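Local coordinates for methyltransferase-like protein 13 (Homo sapiens, PDB 5WCJ) that methylates the translation elongation factor eEF1A at its N terminus, through the C-terminal methyltransferase domain that this chain comprises, at residues G158-L164 / N196-Q202. Numbering follows the deposited sequence.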
# COMPACT_ATOMS: atom_id res chain seq x y z
N GLY A 158 4.13 -8.99 -7.33
CA GLY A 158 3.74 -8.04 -6.29
C GLY A 158 2.24 -7.84 -6.23
O GLY A 158 1.46 -8.49 -6.97
N VAL A 159 1.82 -6.93 -5.36
CA VAL A 159 0.42 -6.67 -5.14
C VAL A 159 0.19 -5.15 -5.13
O VAL A 159 0.96 -4.41 -4.52
CB VAL A 159 -0.13 -7.37 -3.88
CG1 VAL A 159 0.55 -6.89 -2.61
CG2 VAL A 159 -1.65 -7.20 -3.80
N PHE A 160 -0.87 -4.73 -5.82
CA PHE A 160 -1.32 -3.34 -5.84
C PHE A 160 -2.62 -3.30 -5.04
O PHE A 160 -3.55 -4.04 -5.37
CB PHE A 160 -1.52 -2.93 -7.31
CG PHE A 160 -2.19 -1.62 -7.53
CD1 PHE A 160 -1.83 -0.49 -6.81
CD2 PHE A 160 -3.12 -1.50 -8.54
CE1 PHE A 160 -2.47 0.73 -7.04
CE2 PHE A 160 -3.76 -0.29 -8.79
CZ PHE A 160 -3.42 0.84 -8.04
N ILE A 161 -2.66 -2.51 -3.97
CA ILE A 161 -3.75 -2.52 -3.00
C ILE A 161 -4.35 -1.14 -2.99
O ILE A 161 -3.62 -0.16 -2.77
CB ILE A 161 -3.25 -2.91 -1.60
CG1 ILE A 161 -2.48 -4.25 -1.66
CG2 ILE A 161 -4.39 -2.88 -0.60
CD1 ILE A 161 -1.81 -4.65 -0.36
N LEU A 162 -5.66 -1.07 -3.20
CA LEU A 162 -6.37 0.19 -3.36
C LEU A 162 -7.53 0.30 -2.37
O LEU A 162 -8.34 -0.62 -2.31
CB LEU A 162 -6.93 0.21 -4.79
CG LEU A 162 -7.83 1.35 -5.23
CD1 LEU A 162 -7.00 2.62 -5.31
CD2 LEU A 162 -8.48 1.03 -6.55
N ASN A 163 -7.63 1.42 -1.67
CA ASN A 163 -8.78 1.76 -0.85
C ASN A 163 -9.71 2.52 -1.79
O ASN A 163 -9.35 3.59 -2.27
CB ASN A 163 -8.34 2.63 0.32
CG ASN A 163 -9.50 3.14 1.17
OD1 ASN A 163 -10.57 2.55 1.19
ND2 ASN A 163 -9.27 4.25 1.89
N LEU A 164 -10.92 1.98 -2.04
CA LEU A 164 -11.91 2.57 -2.98
C LEU A 164 -13.22 2.93 -2.28
O LEU A 164 -13.81 2.10 -1.57
CB LEU A 164 -12.21 1.58 -4.09
CG LEU A 164 -13.26 1.93 -5.17
CD1 LEU A 164 -12.68 3.00 -6.08
CD2 LEU A 164 -13.58 0.69 -5.98
N ASN A 196 -16.23 1.72 2.18
CA ASN A 196 -14.91 1.42 1.57
C ASN A 196 -14.80 -0.02 1.16
O ASN A 196 -15.27 -0.92 1.88
CB ASN A 196 -13.78 1.67 2.59
CG ASN A 196 -13.77 3.08 3.11
OD1 ASN A 196 -14.77 3.54 3.68
ND2 ASN A 196 -12.66 3.79 2.90
N GLU A 197 -14.19 -0.26 0.02
CA GLU A 197 -13.73 -1.59 -0.26
C GLU A 197 -12.26 -1.59 -0.66
O GLU A 197 -11.74 -0.61 -1.20
CB GLU A 197 -14.59 -2.27 -1.29
CG GLU A 197 -14.51 -1.75 -2.68
CD GLU A 197 -15.62 -2.35 -3.54
OE1 GLU A 197 -16.83 -2.22 -3.17
OE2 GLU A 197 -15.28 -2.95 -4.59
N ILE A 198 -11.59 -2.69 -0.37
CA ILE A 198 -10.17 -2.82 -0.66
C ILE A 198 -10.05 -3.74 -1.85
O ILE A 198 -10.62 -4.84 -1.86
CB ILE A 198 -9.34 -3.35 0.55
CG1 ILE A 198 -9.55 -2.48 1.80
CG2 ILE A 198 -7.88 -3.45 0.14
CD1 ILE A 198 -9.35 -0.99 1.59
N LEU A 199 -9.34 -3.27 -2.87
CA LEU A 199 -9.04 -4.06 -4.02
C LEU A 199 -7.59 -4.50 -3.95
O LEU A 199 -6.70 -3.72 -3.67
CB LEU A 199 -9.25 -3.27 -5.30
CG LEU A 199 -10.56 -2.49 -5.41
CD1 LEU A 199 -10.62 -1.80 -6.76
CD2 LEU A 199 -11.75 -3.37 -5.22
N PHE A 200 -7.37 -5.77 -4.24
CA PHE A 200 -6.03 -6.35 -4.26
C PHE A 200 -5.79 -6.83 -5.68
O PHE A 200 -6.51 -7.73 -6.19
CB PHE A 200 -5.94 -7.54 -3.31
CG PHE A 200 -6.44 -7.28 -1.93
CD1 PHE A 200 -5.59 -6.79 -0.95
CD2 PHE A 200 -7.77 -7.56 -1.58
CE1 PHE A 200 -6.05 -6.55 0.33
CE2 PHE A 200 -8.24 -7.33 -0.31
CZ PHE A 200 -7.36 -6.85 0.66
N CYS A 201 -4.82 -6.23 -6.35
CA CYS A 201 -4.66 -6.41 -7.79
C CYS A 201 -3.30 -7.02 -8.09
O CYS A 201 -2.25 -6.54 -7.63
CB CYS A 201 -4.78 -5.07 -8.53
SG CYS A 201 -6.23 -4.11 -8.03
N GLN A 202 -3.33 -8.07 -8.88
CA GLN A 202 -2.09 -8.75 -9.28
C GLN A 202 -2.07 -9.03 -10.79
O GLN A 202 -3.10 -8.87 -11.49
CB GLN A 202 -1.94 -10.02 -8.48
CG GLN A 202 -1.70 -9.76 -7.01
CD GLN A 202 -1.24 -10.99 -6.28
OE1 GLN A 202 -2.03 -11.89 -6.05
NE2 GLN A 202 0.04 -11.05 -5.94
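Asn-163 and Asn-196 pair their amides near the C-terminal end of strand 158-164. From Asn-163 CB outward, CB meets Ile-198 CD1 at 4.0 Å; CG, swung opposite the backbone N (chi1 175°), has Asn-196 ND2 at 3.7 Å; OD1 then takes the Asn-196 ND2 hydrogen on an in-plane lone pair at 3.0 Å, with the N-H nearly straight at 168°. The two amide planes lie only 15° apart. The other branch, ND2, donates to Asp-124 OD1, so both polar atoms are used and the amide's flip is settled. A leucine at Asn-163 would probably leave both Asn-196 ND2 and Asp-124 OD1 without these partners, in a place about 6 Å from the bound S-adenosyl-L-homocysteine.

Between the strands, Phe-160, Leu-162 and Leu-164 each exchange a pair of backbone hydrogen bonds with Cys-201, Leu-199 and Glu-197 respectively. Gln-202 adds a side-chain bond at the far end, NE2 reaching Gly-158 O from well above its carbonyl plane.

On the face carrying Phe-160, Leu-162 and Leu-164, Leu-199 CD1 sits against Leu-164 CD2 at 3.9 Å and, in one of the two conformers of Leu-162, also touches Leu-162 CD2, while helix 169-182 covers this patch through Leu-176 and Leu-179. Cys-201 SG lies obliquely to the Phe-160 ring, 5.1 Å from its centroid. On the other face Ile-161 CG2 meets Ile-198 CG2, and helix 21-28 packs there through Met-26. Glu-197 OE1 takes salt bridges from both Lys-172 NZ and Arg-190 NE.

Strand 158-164 runs parallel to 118-123 but antiparallel to 197-202: in the class I Rossmann-like methyltransferase sheet, order 3-2-1-4-5-7-6, strand 197-202 is the reversed seventh strand, inserted between strands five (158-164) and six (185-190).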